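Local coordinates for protein beta-galactosidase (Bacillus circulans subsp. alkalophilus, PDB 3TTY) that hydrolyses terminal beta-galactosyl residues of beta-galactosides, with a TIM-barrel catalytic domain that belongs to a trimeric assembly, at residues Val455-Val460 / Thr481-Phe486. Residues are numbered along the deposited sequence; the frame is centred on the assembly and turned at random.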
# COMPACT_ATOMS: atom_id res chain seq x y z
N VAL A 455 43.45 3.69 5.26
CA VAL A 455 42.25 4.53 5.22
C VAL A 455 41.03 3.75 5.69
O VAL A 455 40.71 2.71 5.13
CB VAL A 455 41.97 5.07 3.79
CG1 VAL A 455 40.70 5.90 3.79
CG2 VAL A 455 43.14 5.91 3.28
N VAL A 456 40.35 4.25 6.71
CA VAL A 456 39.17 3.58 7.25
C VAL A 456 37.96 4.50 7.14
O VAL A 456 37.96 5.61 7.68
CB VAL A 456 39.36 3.12 8.73
CG1 VAL A 456 38.05 2.61 9.32
CG2 VAL A 456 40.44 2.06 8.82
N ILE A 457 36.93 4.05 6.43
CA ILE A 457 35.76 4.87 6.18
C ILE A 457 34.52 4.29 6.87
O ILE A 457 34.19 3.12 6.70
CB ILE A 457 35.52 5.06 4.67
CG1 ILE A 457 36.82 5.49 3.98
CG2 ILE A 457 34.43 6.09 4.40
CD1 ILE A 457 36.71 5.63 2.48
N ALA A 458 33.84 5.13 7.64
CA ALA A 458 32.65 4.70 8.40
C ALA A 458 31.47 5.62 8.11
O ALA A 458 31.23 6.58 8.84
CB ALA A 458 32.96 4.68 9.89
N PRO A 459 30.74 5.33 7.03
CA PRO A 459 29.56 6.12 6.67
C PRO A 459 28.46 5.97 7.72
O PRO A 459 28.09 4.85 8.06
CB PRO A 459 29.12 5.49 5.34
CG PRO A 459 30.35 4.80 4.81
CD PRO A 459 31.03 4.29 6.03
N VAL A 460 27.99 7.10 8.25
CA VAL A 460 26.88 7.13 9.20
C VAL A 460 27.06 6.14 10.34
O VAL A 460 26.23 5.25 10.53
CB VAL A 460 25.54 6.86 8.50
CG1 VAL A 460 24.40 7.36 9.34
CG2 VAL A 460 25.51 7.53 7.13
N THR A 481 44.17 7.27 8.28
CA THR A 481 43.10 8.24 8.10
C THR A 481 41.72 7.62 8.31
O THR A 481 41.43 6.48 7.91
CB THR A 481 43.21 9.12 6.81
OG1 THR A 481 42.12 8.86 5.92
CG2 THR A 481 44.49 8.92 6.11
N PHE A 482 40.87 8.38 8.99
CA PHE A 482 39.55 7.90 9.32
C PHE A 482 38.54 8.86 8.73
O PHE A 482 38.74 10.07 8.77
CB PHE A 482 39.38 7.82 10.84
CG PHE A 482 38.03 7.33 11.29
CD1 PHE A 482 37.69 6.00 11.19
CD2 PHE A 482 37.10 8.22 11.82
CE1 PHE A 482 36.44 5.56 11.61
CE2 PHE A 482 35.86 7.79 12.24
CZ PHE A 482 35.53 6.46 12.13
N VAL A 483 37.47 8.32 8.15
CA VAL A 483 36.42 9.16 7.58
C VAL A 483 35.06 8.83 8.19
O VAL A 483 34.68 7.67 8.28
CB VAL A 483 36.33 8.96 6.05
CG1 VAL A 483 35.23 9.87 5.46
CG2 VAL A 483 37.68 9.22 5.40
N THR A 484 34.33 9.85 8.63
CA THR A 484 32.95 9.60 9.04
C THR A 484 32.04 10.75 8.62
O THR A 484 32.50 11.68 7.95
CB THR A 484 32.82 9.18 10.55
OG1 THR A 484 31.49 8.69 10.80
CG2 THR A 484 33.14 10.32 11.48
N THR A 485 30.75 10.67 8.94
CA THR A 485 29.80 11.57 8.29
C THR A 485 28.81 12.19 9.25
O THR A 485 28.82 11.90 10.44
CB THR A 485 28.96 10.82 7.23
OG1 THR A 485 28.11 9.87 7.88
CG2 THR A 485 29.85 10.10 6.21
N PHE A 486 27.93 13.02 8.71
CA PHE A 486 26.78 13.51 9.43
C PHE A 486 26.08 12.33 10.11
O PHE A 486 26.09 11.20 9.60
CB PHE A 486 25.81 14.16 8.46
CG PHE A 486 25.31 13.22 7.39
CD1 PHE A 486 25.98 13.10 6.18
CD2 PHE A 486 24.18 12.44 7.60
CE1 PHE A 486 25.53 12.22 5.21
CE2 PHE A 486 23.73 11.57 6.63
CZ PHE A 486 24.40 11.45 5.43
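The Phe482 ring leans across to Val456 and Ala458, meeting both at a slant: its CD1 lies 3.9 Å from Val456 CG1 and its CZ 3.8 Å from Ala458 CB. With Phe482 CG anti to the backbone N (chi1 180°), the ring runs along the sheet and reaches both side chains. The Phe482 side chain also touches Val472 and Val476 of helix 468-477. The Phe486 ring takes Thr485 OG1 over one face, toward its rim, and approaches Val460 CG2 obliquely. On the sheet face opposite Phe482, Ile457 and Val483 lie side by side, Ile457 CG2 being 3.8 Å from Val483 CB, and Val455 and Thr481 pair likewise. Between these layers the strands run parallel, joined by backbone hydrogen bonds from Val456 N to Thr481 O, Val483 N to Val456 O and Ala458 N to Val483 O. Beyond Ala458 threonine hydroxyls take over. Thr484 OG1 donates to Ala458 O (2.9 Å) almost in line with the carbonyl. Thr485 OG1, placed between its own backbone N and carbonyl carbon (chi1 67°), accepts from Val460 N at 2.8 Å and donates to Phe486 O at 3.0 Å, so two bonds fix its rotation near the C-terminal end of strand 481-485. Asn407 ND2 binds Val460 O, while Ser488 OG bonds to Thr484 OG1 and Thr485 O. The two strands, linked through helix 468-477, form a parallel beta-alpha-beta crossover in the mixed sheet of the trimerisation domain, whose family is placed in the glutaminase I clan.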